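Local coordinates for protein putative trimethylamine methyltransferase (Rhizobium meliloti, PDB 4YYC) that is assigned to the trimethylamine methyltransferase family and probably acts as a methyltransferase, although its substrate here is not established, at residues A[119-124]-A[205-210]; A[196-201]-A[508-513]; A[275-280]-A[318-323]; A[288-293]-A[337-342]. All blocks are in the same frame, centred on the assembly; numbering follows the deposited sequence.

Contact 1 of 4, residues A[119-124]-A[205-210]; sequences WHARNP and DKPFMG
With chi1 at -172°, the indole of Trp-119 lies beside its own carbonyl carbon and reaches Pro-207. Asn-123 takes much the same setting (chi1 171°), which brings its amide to Asp-205 OD2. The two side chains run alongside each other, but the amide and carboxylate planes are turned 60° apart. Asn-123 ND2 donates to Asp-205 OD2 at 3.0 Å, nearly in its own amide plane but from above the carboxylate plane. The other oxygen, OD1, forms a salt bridge with Arg-126. At the opposite end, Pro-207 CB sits over one indole face, 3.4 Å from the centroid of the five-membered ring of Trp-119, a CH-pi contact. Trp-119 NE1 meets Phe-208 O at the ring edge, 3.2 Å away, in a weak hydrogen bond. Selenomethionine Met-209 brings CG to 4.0 Å from Trp-119 CZ2. Between the two ends, Ala-121 CB packs 3.7 Å from Pro-207 CD. The guanidinium of Arg-122 lays one face over Asp-205 CB, while its nitrogens bond to Ser-204 O and Tyr-500 O. One water links His-120 O to Phe-208 N. The carbonyl O of Asp-205 is buried here without a polar partner. The loop after strand 116-119 thus closes over the run into strand 208-209, which begins a series of parallel strands consistent with the TIM barrel of this family.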
loop_
_atom_site.group_PDB
_atom_site.type_symbol
_atom_site.label_atom_id
_atom_site.label_comp_id
_atom_site.label_asym_id
_atom_site.label_seq_id
_atom_site.Cartn_x
_atom_site.Cartn_y
_atom_site.Cartn_z
ATOM N N TRP A 119 -5.397 -7.180 26.445
ATOM C CA TRP A 119 -5.415 -5.793 26.893
ATOM C C TRP A 119 -6.844 -5.494 27.282
ATOM O O TRP A 119 -7.735 -5.418 26.455
ATOM C CB TRP A 119 -4.963 -4.881 25.767
ATOM C CG TRP A 119 -4.744 -3.468 26.088
ATOM C CD1 TRP A 119 -4.829 -2.821 27.305
ATOM C CD2 TRP A 119 -4.359 -2.495 25.141
ATOM N NE1 TRP A 119 -4.508 -1.487 27.135
ATOM C CE2 TRP A 119 -4.201 -1.274 25.817
ATOM C CE3 TRP A 119 -4.117 -2.541 23.766
ATOM C CZ2 TRP A 119 -3.808 -0.114 25.156
ATOM C CZ3 TRP A 119 -3.729 -1.398 23.123
ATOM C CH2 TRP A 119 -3.577 -0.209 23.802
ATOM N N HIS A 120 -7.084 -5.446 28.599
ATOM C CA HIS A 120 -8.433 -5.325 29.105
ATOM C C HIS A 120 -8.909 -3.883 29.024
ATOM O O HIS A 120 -8.145 -2.953 29.308
ATOM C CB HIS A 120 -8.522 -5.820 30.537
ATOM C CG HIS A 120 -8.288 -7.301 30.646
ATOM N ND1 HIS A 120 -9.316 -8.213 30.743
ATOM C CD2 HIS A 120 -7.148 -8.029 30.594
ATOM C CE1 HIS A 120 -8.816 -9.435 30.765
ATOM N NE2 HIS A 120 -7.504 -9.354 30.666
ATOM N N ALA A 121 -10.167 -3.722 28.688
ATOM C CA ALA A 121 -10.823 -2.407 28.625
ATOM C C ALA A 121 -11.842 -2.328 29.729
ATOM O O ALA A 121 -12.390 -3.339 30.173
ATOM C CB ALA A 121 -11.510 -2.244 27.273
ATOM N N ARG A 122 -12.184 -1.120 30.135
ATOM C CA ARG A 122 -13.140 -0.972 31.219
ATOM C C ARG A 122 -14.532 -1.461 30.808
ATOM O O ARG A 122 -15.285 -1.889 31.649
ATOM C CB ARG A 122 -13.169 0.458 31.730
ATOM C CG ARG A 122 -13.786 1.475 30.773
ATOM C CD ARG A 122 -13.692 2.859 31.382
ATOM N NE ARG A 122 -14.439 3.922 30.719
ATOM C CZ ARG A 122 -15.733 4.152 30.859
ATOM N NH1 ARG A 122 -16.492 3.371 31.621
ATOM N NH2 ARG A 122 -16.300 5.197 30.259
ATOM N N ASN A 123 -14.845 -1.396 29.510
ATOM C CA ASN A 123 -15.956 -2.126 28.933
ATOM C C ASN A 123 -15.364 -3.409 28.344
ATOM O O ASN A 123 -14.684 -3.342 27.341
ATOM C CB ASN A 123 -16.648 -1.309 27.842
ATOM C CG ASN A 123 -17.679 -2.094 27.057
ATOM O OD1 ASN A 123 -17.937 -3.274 27.308
ATOM N ND2 ASN A 123 -18.333 -1.407 26.115
ATOM N N PRO A 124 -15.639 -4.583 28.957
ATOM C CA PRO A 124 -14.982 -5.826 28.535
ATOM C C PRO A 124 -15.238 -6.234 27.100
ATOM O O PRO A 124 -14.418 -6.926 26.499
ATOM C CB PRO A 124 -15.563 -6.871 29.493
ATOM C CG PRO A 124 -16.008 -6.084 30.667
ATOM C CD PRO A 124 -16.530 -4.809 30.099
ATOM N N ASP A 205 -14.308 4.046 26.389
ATOM C CA ASP A 205 -14.256 2.785 27.128
ATOM C C ASP A 205 -13.378 1.751 26.426
ATOM O O ASP A 205 -13.463 0.572 26.737
ATOM C CB ASP A 205 -15.664 2.243 27.399
ATOM C CG ASP A 205 -16.438 1.928 26.138
ATOM O OD1 ASP A 205 -15.914 2.106 25.040
ATOM O OD2 ASP A 205 -17.605 1.452 26.288
ATOM N N LYS A 206 -12.542 2.226 25.502
ATOM C CA LYS A 206 -11.592 1.391 24.785
ATOM C C LYS A 206 -10.295 1.304 25.574
ATOM O O LYS A 206 -10.001 2.156 26.381
ATOM C CB LYS A 206 -11.358 1.927 23.370
ATOM C CG LYS A 206 -12.560 1.801 22.457
ATOM C CD LYS A 206 -12.404 2.405 21.069
ATOM C CE LYS A 206 -13.683 2.254 20.263
ATOM N NZ LYS A 206 -13.495 2.800 18.892
ATOM N N PRO A 207 -9.480 0.271 25.331
ATOM C CA PRO A 207 -8.251 0.124 26.122
ATOM C C PRO A 207 -7.272 1.277 25.874
ATOM O O PRO A 207 -7.161 1.750 24.767
ATOM C CB PRO A 207 -7.655 -1.178 25.662
ATOM C CG PRO A 207 -8.510 -1.693 24.621
ATOM C CD PRO A 207 -9.711 -0.849 24.413
ATOM N N PHE A 208 -6.597 1.711 26.924
ATOM C CA PHE A 208 -5.776 2.915 26.867
ATOM C C PHE A 208 -4.359 2.649 27.340
ATOM O O PHE A 208 -4.059 1.580 27.909
ATOM C CB PHE A 208 -6.467 4.051 27.625
ATOM C CG PHE A 208 -6.586 3.818 29.111
ATOM C CD1 PHE A 208 -5.532 4.115 29.951
ATOM C CD2 PHE A 208 -7.747 3.276 29.674
ATOM C CE1 PHE A 208 -5.636 3.931 31.327
ATOM C CE2 PHE A 208 -7.842 3.061 31.034
ATOM C CZ PHE A 208 -6.779 3.387 31.872
HETATM N N MSE A 209 -3.512 3.640 27.138
HETATM C CA MSE A 209 -2.084 3.567 27.440
HETATM C C MSE A 209 -1.763 4.456 28.606
HETATM O O MSE A 209 -2.458 5.437 28.889
HETATM C CB MSE A 209 -1.271 4.031 26.215
HETATM C CG MSE A 209 -1.480 3.149 24.996
HETATM SE SE MSE A 209 -0.545 3.889 23.444
HETATM C CE MSE A 209 1.242 3.297 23.911
ATOM N N GLY A 210 -0.666 4.153 29.281
ATOM C CA GLY A 210 -0.269 4.868 30.470
ATOM C C GLY A 210 0.775 5.920 30.274
ATOM O O GLY A 210 1.340 6.092 29.197
HETATM O O HOH W 1 -7.731 -0.115 29.390
#

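Contact 2 of 4, residues A[196-201]-A[508-513]; sequences MVYSHI and ALKEFI
Tyr-198 is the first residue of helix 196-201 to reach helix 508-513, and it meets three residues there. Its CG is anti to the backbone N (chi1 180°), which carries the ring across toward helix 508-513. Its CB lies 3.8 Å from Ile-513 CD1, the two side chains crossing at about a right angle. Leu-509 CB comes to the ring edge, 4.3 Å from Tyr-198 CD1. The phenol oxygen OH lies 3.6 Å from Lys-510 CE, beside the lysine chain. That hydroxyl is hydrogen-bonded to Asp-506, just before the second segment. An alanine in place of Tyr-198 would remove the ring and is likely to open a gap beside Ile-513 and Leu-509 and leave Asp-506 without its phenol partner. One turn further on, Ile-201 reaches toward Leu-509 tip to tip, with Ile-201 CG2 3.9 Å from Leu-509 CD1. The backbone N of Ile-201 is shared between two carbonyls, those of Val-197 and Tyr-198. The two helical segments run antiparallel (174°), and their axes come no closer than 11.4 Å, a wide spacing, spanned by side-chain ends with no backbone contact. Leu-509 also rests on Ile-227 of helix 215-229, and Ile-201 on Phe-208. No hydrogen bond links the two segments directly. The join is therefore mainly apolar, with Tyr-198 OH and the exposed Lys-510 at its polar border.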
loop_
_atom_site.group_PDB
_atom_site.type_symbol
_atom_site.label_atom_id
_atom_site.label_comp_id
_atom_site.label_asym_id
_atom_site.label_seq_id
_atom_site.Cartn_x
_atom_site.Cartn_y
_atom_site.Cartn_z
HETATM N N MSE A 196 -4.765 13.432 31.296
HETATM C CA MSE A 196 -4.633 12.627 30.063
HETATM C C MSE A 196 -5.223 11.261 30.378
HETATM O O MSE A 196 -6.084 10.785 29.643
HETATM C CB MSE A 196 -3.187 12.604 29.644
HETATM C CG MSE A 196 -2.751 13.959 29.093
HETATM SE SE MSE A 196 -0.774 14.167 29.191
HETATM C CE MSE A 196 -0.445 13.153 27.622
ATOM N N VAL A 197 -4.764 10.594 31.446
ATOM C CA VAL A 197 -5.341 9.278 31.766
ATOM C C VAL A 197 -6.858 9.391 32.032
ATOM O O VAL A 197 -7.671 8.594 31.542
ATOM C CB VAL A 197 -4.613 8.598 32.946
ATOM C CG1 VAL A 197 -5.358 7.351 33.414
ATOM C CG2 VAL A 197 -3.159 8.300 32.560
ATOM N N TYR A 198 -7.251 10.385 32.806
ATOM C CA TYR A 198 -8.664 10.585 33.104
ATOM C C TYR A 198 -9.486 10.700 31.828
ATOM O O TYR A 198 -10.596 10.153 31.740
ATOM C CB TYR A 198 -8.883 11.824 33.952
ATOM C CG TYR A 198 -10.359 12.062 34.272
ATOM C CD1 TYR A 198 -11.005 11.325 35.270
ATOM C CD2 TYR A 198 -11.101 12.973 33.569
ATOM C CE1 TYR A 198 -12.351 11.552 35.588
ATOM C CE2 TYR A 198 -12.445 13.193 33.841
ATOM C CZ TYR A 198 -13.077 12.475 34.847
ATOM O OH TYR A 198 -14.417 12.726 35.079
ATOM N N SER A 199 -8.946 11.411 30.842
ATOM C CA SER A 199 -9.672 11.613 29.565
ATOM C C SER A 199 -9.974 10.290 28.863
ATOM O O SER A 199 -11.058 10.094 28.332
ATOM C CB SER A 199 -8.883 12.554 28.639
ATOM O OG SER A 199 -8.805 13.815 29.236
ATOM N N HIS A 200 -9.017 9.359 28.871
ATOM C CA HIS A 200 -9.228 8.025 28.305
ATOM C C HIS A 200 -10.309 7.236 29.038
ATOM O O HIS A 200 -10.920 6.355 28.461
ATOM C CB HIS A 200 -7.925 7.227 28.273
ATOM C CG HIS A 200 -6.924 7.745 27.272
ATOM N ND1 HIS A 200 -7.130 7.653 25.913
ATOM C CD2 HIS A 200 -5.727 8.357 27.424
ATOM C CE1 HIS A 200 -6.106 8.181 25.277
ATOM N NE2 HIS A 200 -5.235 8.611 26.169
ATOM N N ILE A 201 -10.539 7.553 30.304
ATOM C CA ILE A 201 -11.561 6.853 31.089
ATOM C C ILE A 201 -12.913 7.498 30.925
ATOM O O ILE A 201 -13.914 6.776 30.784
ATOM C CB ILE A 201 -11.145 6.761 32.577
ATOM C CG1 ILE A 201 -9.810 6.045 32.703
ATOM C CG2 ILE A 201 -12.243 6.081 33.381
ATOM C CD1 ILE A 201 -9.117 6.178 34.040
ATOM N N ALA A 508 -14.120 8.913 42.806
ATOM C CA ALA A 508 -12.856 8.440 43.349
ATOM C C ALA A 508 -11.670 8.853 42.498
ATOM O O ALA A 508 -10.608 9.178 43.017
ATOM C CB ALA A 508 -12.871 6.930 43.495
ATOM N N LEU A 509 -11.834 8.799 41.172
ATOM C CA LEU A 509 -10.762 9.275 40.301
ATOM C C LEU A 509 -10.509 10.774 40.489
ATOM O O LEU A 509 -9.378 11.192 40.551
ATOM C CB LEU A 509 -11.100 9.001 38.828
ATOM C CG LEU A 509 -11.042 7.524 38.453
ATOM C CD1 LEU A 509 -11.751 7.294 37.100
ATOM C CD2 LEU A 509 -9.585 7.022 38.454
ATOM N N LYS A 510 -11.578 11.567 40.520
ATOM C CA LYS A 510 -11.449 13.004 40.697
ATOM C C LYS A 510 -10.825 13.319 42.041
ATOM O O LYS A 510 -10.034 14.241 42.141
ATOM C CB LYS A 510 -12.815 13.671 40.634
ATOM C CG LYS A 510 -13.429 13.693 39.266
ATOM C CD LYS A 510 -14.836 14.278 39.388
ATOM C CE LYS A 510 -15.349 14.596 38.018
ATOM N NZ LYS A 510 -14.692 15.807 37.460
ATOM N N GLU A 511 -11.182 12.559 43.070
ATOM C CA GLU A 511 -10.589 12.790 44.414
ATOM C C GLU A 511 -9.103 12.507 44.408
ATOM O O GLU A 511 -8.331 13.291 44.963
ATOM C CB GLU A 511 -11.275 11.969 45.502
ATOM C CG GLU A 511 -12.561 12.614 45.965
ATOM C CD GLU A 511 -13.282 11.835 47.048
ATOM O OE1 GLU A 511 -14.546 11.821 46.979
ATOM O OE2 GLU A 511 -12.603 11.298 47.982
ATOM N N PHE A 512 -8.710 11.428 43.728
ATOM C CA PHE A 512 -7.291 11.057 43.589
ATOM C C PHE A 512 -6.508 12.130 42.861
ATOM O O PHE A 512 -5.418 12.542 43.287
ATOM C CB PHE A 512 -7.143 9.734 42.873
ATOM C CG PHE A 512 -5.703 9.365 42.564
ATOM C CD1 PHE A 512 -4.903 8.737 43.528
ATOM C CD2 PHE A 512 -5.137 9.676 41.328
ATOM C CE1 PHE A 512 -3.566 8.436 43.262
ATOM C CE2 PHE A 512 -3.802 9.371 41.065
ATOM C CZ PHE A 512 -3.026 8.746 42.028
ATOM N N ILE A 513 -7.067 12.559 41.740
ATOM C CA ILE A 513 -6.421 13.568 40.918
ATOM C C ILE A 513 -6.242 14.847 41.726
ATOM O O ILE A 513 -5.165 15.425 41.684
ATOM C CB ILE A 513 -7.198 13.802 39.607
ATOM C CG1 ILE A 513 -7.091 12.532 38.752
ATOM C CG2 ILE A 513 -6.659 15.024 38.866
ATOM C CD1 ILE A 513 -8.048 12.569 37.590
#

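Contact 3 of 4, residues A[275-280]-A[318-323]; sequences FILSGA and FAASIS
Phe-275 and Phe-318 lie side by side, their rings nearly parallel (9°) but displaced, with centroids 4.7 Å apart and little overlap. Both have CG anti to the backbone N (chi1 -174° and 175°), which turns the rings the same way. Their closest atoms, Phe-275 CE1 and Phe-318 CD2, are 3.6 Å apart. On the same sheet face, Leu-277 CD2 presses on Ala-320 CB at 3.5 Å, a tight carbon pair. Parallel backbone hydrogen bonds pair Phe-275 with Phe-318, Ile-276 with Ala-319 and Leu-277 with Ala-320. Ile-276 N donates to Phe-318 O (2.9 Å), Ala-320 N to Ile-276 O (3.0 Å), and Ser-278 N to Ala-320 O (2.8 Å). These are the two parallel strands of a beta-alpha-beta unit, joined through helix 286-307. The Phe-318 side chain is about 4 Å from a bound unidentified ligand. A serine in its place would lack the ring and would probably leave Phe-275 without its aromatic neighbour and open a gap near that ligand. Beyond these bonds, Ile-322 CG2 packs 3.7 Å from Leu-277 CB. Gly-279 has positive phi, and a CB there would clash with Ile-322 CD1. Further out, Leu-446 of the second subunit packs on Ala-280 and Ile-322.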
loop_
_atom_site.group_PDB
_atom_site.type_symbol
_atom_site.label_atom_id
_atom_site.label_comp_id
_atom_site.label_asym_id
_atom_site.label_seq_id
_atom_site.Cartn_x
_atom_site.Cartn_y
_atom_site.Cartn_z
ATOM N N PHE A 275 13.904 3.730 18.503
ATOM C CA PHE A 275 13.430 4.921 17.812
ATOM C C PHE A 275 14.495 5.320 16.809
ATOM O O PHE A 275 15.513 5.923 17.180
ATOM C CB PHE A 275 13.177 6.040 18.812
ATOM C CG PHE A 275 12.542 7.256 18.198
ATOM C CD1 PHE A 275 11.162 7.316 18.051
ATOM C CD2 PHE A 275 13.318 8.284 17.714
ATOM C CE1 PHE A 275 10.557 8.412 17.447
ATOM C CE2 PHE A 275 12.725 9.408 17.114
ATOM C CZ PHE A 275 11.351 9.458 16.987
ATOM N N ILE A 276 14.267 4.955 15.557
ATOM C CA ILE A 276 15.318 4.959 14.574
ATOM C C ILE A 276 14.968 5.698 13.296
ATOM O O ILE A 276 13.887 5.513 12.736
ATOM C CB ILE A 276 15.735 3.538 14.271
ATOM C CG1 ILE A 276 16.596 3.045 15.455
ATOM C CG2 ILE A 276 16.502 3.366 12.978
ATOM C CD1 ILE A 276 16.760 1.569 15.394
ATOM N N LEU A 277 15.882 6.585 12.900
ATOM C CA LEU A 277 15.973 7.065 11.542
ATOM C C LEU A 277 17.228 6.420 10.957
ATOM O O LEU A 277 18.357 6.715 11.401
ATOM C CB LEU A 277 16.098 8.577 11.521
ATOM C CG LEU A 277 14.907 9.317 12.156
ATOM C CD1 LEU A 277 15.195 10.807 12.083
ATOM C CD2 LEU A 277 13.623 8.961 11.419
ATOM N N SER A 278 17.060 5.568 9.960
ATOM C CA SER A 278 18.191 4.827 9.403
ATOM C C SER A 278 19.166 5.798 8.768
ATOM O O SER A 278 18.750 6.719 8.059
ATOM C CB SER A 278 17.736 3.801 8.383
ATOM O OG SER A 278 17.083 2.726 9.008
ATOM N N GLY A 279 20.464 5.604 9.030
ATOM C CA GLY A 279 21.475 6.587 8.638
ATOM C C GLY A 279 21.851 7.566 9.733
ATOM O O GLY A 279 22.892 8.232 9.667
ATOM N N ALA A 280 21.003 7.719 10.737
ATOM C CA ALA A 280 21.288 8.643 11.833
ATOM C C ALA A 280 21.387 7.875 13.140
ATOM O O ALA A 280 22.457 7.881 13.772
ATOM C CB ALA A 280 20.230 9.727 11.898
ATOM N N PHE A 318 10.065 1.817 15.862
ATOM C CA PHE A 318 9.759 2.997 15.070
ATOM C C PHE A 318 10.940 3.132 14.126
ATOM O O PHE A 318 12.085 3.301 14.603
ATOM C CB PHE A 318 9.609 4.249 15.903
ATOM C CG PHE A 318 9.415 5.459 15.075
ATOM C CD1 PHE A 318 8.163 5.829 14.677
ATOM C CD2 PHE A 318 10.516 6.197 14.630
ATOM C CE1 PHE A 318 7.985 6.938 13.854
ATOM C CE2 PHE A 318 10.332 7.318 13.827
ATOM C CZ PHE A 318 9.065 7.667 13.439
ATOM N N ALA A 319 10.678 3.047 12.835
ATOM C CA ALA A 319 11.746 3.095 11.861
ATOM C C ALA A 319 11.371 3.888 10.632
ATOM O O ALA A 319 10.348 3.651 9.989
ATOM C CB ALA A 319 12.232 1.685 11.537
ATOM N N ALA A 320 12.138 4.919 10.400
ATOM C CA ALA A 320 11.985 5.749 9.227
ATOM C C ALA A 320 13.353 5.973 8.614
ATOM O O ALA A 320 14.371 5.417 9.107
ATOM C CB ALA A 320 11.307 7.040 9.633
ATOM N N SER A 321 13.409 6.699 7.513
ATOM C CA SER A 321 14.682 7.004 6.862
ATOM C C SER A 321 15.026 8.471 7.046
ATOM O O SER A 321 14.290 9.221 7.720
ATOM C CB SER A 321 14.641 6.584 5.378
ATOM O OG SER A 321 13.398 6.907 4.799
ATOM N N ILE A 322 16.147 8.874 6.471
ATOM C CA ILE A 322 16.513 10.298 6.421
ATOM C C ILE A 322 16.748 10.706 4.985
ATOM O O ILE A 322 17.041 9.870 4.143
ATOM C CB ILE A 322 17.759 10.667 7.246
ATOM C CG1 ILE A 322 18.967 9.842 6.828
ATOM C CG2 ILE A 322 17.479 10.493 8.721
ATOM C CD1 ILE A 322 20.219 10.270 7.542
ATOM N N SER A 323 16.573 11.988 4.717
ATOM C CA SER A 323 16.908 12.569 3.417
ATOM C C SER A 323 18.432 12.738 3.401
ATOM O O SER A 323 18.988 13.409 4.268
ATOM C CB SER A 323 16.197 13.921 3.224
HETATM O O HOH W 2 14.310 2.505 8.670
HETATM O O HOH W 3 17.992 6.571 5.184
#

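Contact 4 of 4, residues A[288-293]-A[337-342]; sequences GTLTQI and SLVSYG
Two successive helices of the beta/alpha framework, 286-307 and 334-350, both pack against strand 313-322 and meet each other here through Val-339 and Leu-290. Their segments cross at -42°, with axes 9.8 Å apart. Both methyls of Val-339 make contact. Its CG1 is anti to the backbone N (chi1 167°) and comes within 3.6 Å of Ile-293 CD1. The same CG1 stands 3.9 Å from Thr-289 CG2, and Val-339 CG2 also touches that methyl. Thr-289 crosses Val-339 at about a right angle and meets it mainly through CG2, while OG1 is hydrogen-bonded to Ser-282 OG and Thr-285 O. Val-339 also touches Ala-319 of strand 313-322, and Ile-293 touches Phe-315 and Thr-317 of the same strand. Helix 56-73 adds Ile-62 against Leu-290. No hydrogen bond crosses between the two segments, and all the touching residues are buried. Gly-342 lets Leu-290 lie close to the second helix, since a CB at that glycine would clash with Leu-290 CD1. The other methyl, Leu-290 CD2, lies 4.0 Å from Gly-342 C and presses against the backbone at Val-339 O, 3.2 Å away.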
loop_
_atom_site.group_PDB
_atom_site.type_symbol
_atom_site.label_atom_id
_atom_site.label_comp_id
_atom_site.label_asym_id
_atom_site.label_seq_id
_atom_site.Cartn_x
_atom_site.Cartn_y
_atom_site.Cartn_z
ATOM N N GLY A 288 21.662 -3.788 8.602
ATOM C CA GLY A 288 22.292 -3.220 9.784
ATOM C C GLY A 288 21.294 -2.648 10.768
ATOM O O GLY A 288 21.468 -2.799 11.991
ATOM N N THR A 289 20.260 -2.003 10.237
ATOM C CA THR A 289 19.188 -1.473 11.048
ATOM C C THR A 289 18.475 -2.617 11.797
ATOM O O THR A 289 18.242 -2.503 12.993
ATOM C CB THR A 289 18.199 -0.672 10.186
ATOM O OG1 THR A 289 18.854 0.520 9.718
ATOM C CG2 THR A 289 16.947 -0.267 10.942
ATOM N N LEU A 290 18.122 -3.684 11.089
ATOM C CA LEU A 290 17.475 -4.825 11.733
ATOM C C LEU A 290 18.314 -5.441 12.845
ATOM O O LEU A 290 17.795 -5.869 13.857
ATOM C CB LEU A 290 17.148 -5.939 10.744
ATOM C CG LEU A 290 15.924 -5.664 9.898
ATOM C CD1 LEU A 290 15.810 -6.724 8.834
ATOM C CD2 LEU A 290 14.653 -5.598 10.747
ATOM N N THR A 291 19.619 -5.588 12.610
ATOM C CA THR A 291 20.494 -6.138 13.604
ATOM C C THR A 291 20.465 -5.274 14.874
ATOM O O THR A 291 20.382 -5.782 15.998
ATOM C CB THR A 291 21.919 -6.194 13.020
ATOM O OG1 THR A 291 21.872 -7.052 11.875
ATOM C CG2 THR A 291 22.879 -6.700 14.005
ATOM N N GLN A 292 20.584 -3.960 14.687
ATOM C CA GLN A 292 20.570 -3.065 15.852
ATOM C C GLN A 292 19.226 -3.110 16.584
ATOM O O GLN A 292 19.170 -3.141 17.812
ATOM C CB GLN A 292 20.894 -1.646 15.456
ATOM C CG GLN A 292 21.294 -0.781 16.642
ATOM C CD GLN A 292 21.407 0.660 16.178
ATOM O OE1 GLN A 292 22.323 0.990 15.464
ATOM N NE2 GLN A 292 20.452 1.511 16.555
ATOM N N ILE A 293 18.150 -3.089 15.819
ATOM C CA ILE A 293 16.825 -3.222 16.393
ATOM C C ILE A 293 16.686 -4.468 17.259
ATOM O O ILE A 293 16.210 -4.408 18.400
ATOM C CB ILE A 293 15.733 -3.221 15.298
ATOM C CG1 ILE A 293 15.568 -1.803 14.754
ATOM C CG2 ILE A 293 14.414 -3.729 15.859
ATOM C CD1 ILE A 293 14.786 -1.788 13.437
ATOM N N SER A 337 9.925 0.091 5.030
ATOM C CA SER A 337 8.982 -1.003 4.861
ATOM C C SER A 337 9.714 -2.343 4.952
ATOM O O SER A 337 9.233 -3.285 5.583
ATOM C CB SER A 337 8.191 -0.912 3.555
ATOM O OG SER A 337 7.168 0.080 3.702
ATOM N N LEU A 338 10.847 -2.440 4.304
ATOM C CA LEU A 338 11.621 -3.677 4.354
ATOM C C LEU A 338 12.110 -3.978 5.759
ATOM O O LEU A 338 12.028 -5.123 6.227
ATOM C CB LEU A 338 12.837 -3.617 3.414
ATOM C CG LEU A 338 12.449 -3.589 1.930
ATOM C CD1 LEU A 338 13.678 -3.262 1.070
ATOM C CD2 LEU A 338 11.766 -4.828 1.425
ATOM N N VAL A 339 12.601 -2.964 6.434
ATOM C CA VAL A 339 12.972 -3.113 7.864
ATOM C C VAL A 339 11.779 -3.662 8.666
ATOM O O VAL A 339 11.905 -4.627 9.412
ATOM C CB VAL A 339 13.408 -1.772 8.492
ATOM C CG1 VAL A 339 13.482 -1.818 10.033
ATOM C CG2 VAL A 339 14.746 -1.316 7.913
ATOM N N SER A 340 10.613 -3.053 8.508
ATOM C CA SER A 340 9.491 -3.464 9.320
ATOM C C SER A 340 8.941 -4.829 8.980
ATOM O O SER A 340 8.548 -5.602 9.881
ATOM C CB SER A 340 8.391 -2.425 9.317
ATOM O OG SER A 340 8.842 -1.276 9.997
ATOM N N TYR A 341 8.934 -5.193 7.695
ATOM C CA TYR A 341 8.533 -6.561 7.342
ATOM C C TYR A 341 9.484 -7.568 7.988
ATOM O O TYR A 341 9.064 -8.585 8.511
ATOM C CB TYR A 341 8.555 -6.796 5.827
ATOM C CG TYR A 341 7.364 -6.307 5.020
ATOM C CD1 TYR A 341 6.064 -6.743 5.309
ATOM C CD2 TYR A 341 7.526 -5.429 3.955
ATOM C CE1 TYR A 341 4.988 -6.359 4.530
ATOM C CE2 TYR A 341 6.433 -5.006 3.210
ATOM C CZ TYR A 341 5.186 -5.482 3.495
ATOM O OH TYR A 341 4.087 -5.077 2.781
ATOM N N GLY A 342 10.781 -7.288 7.908
ATOM C CA GLY A 342 11.792 -8.145 8.457
ATOM C C GLY A 342 11.714 -8.214 9.978
ATOM O O GLY A 342 11.846 -9.300 10.594
#

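How the contacts relate
The four contacts form two touching pairs on opposite sides of the chain's centre. Contacts 1 and 2 have centres 14 Å apart. Phe-208 joins them, its CB 3.6 Å from His-200 CB, and Arg-122 also packs on Ile-201. Contacts 3 and 4 have centres 11 Å apart; contact 4 uses the helix of the beta-alpha-beta unit whose strands pair in contact 3. Ile-276 CD1 sits 3.6 Å from Ile-293 CG1, and a probable hydrogen bond joins Ser-278 OG to Thr-289 OG1 (2.9 Å). Both contacts touch the second subunit. Contacts 1 and 3 reach the same sheet, yet their nearest atoms are about 12 Å apart. The ligand next to contact 3 is about 8 Å from the Met-209 side chain of contact 1.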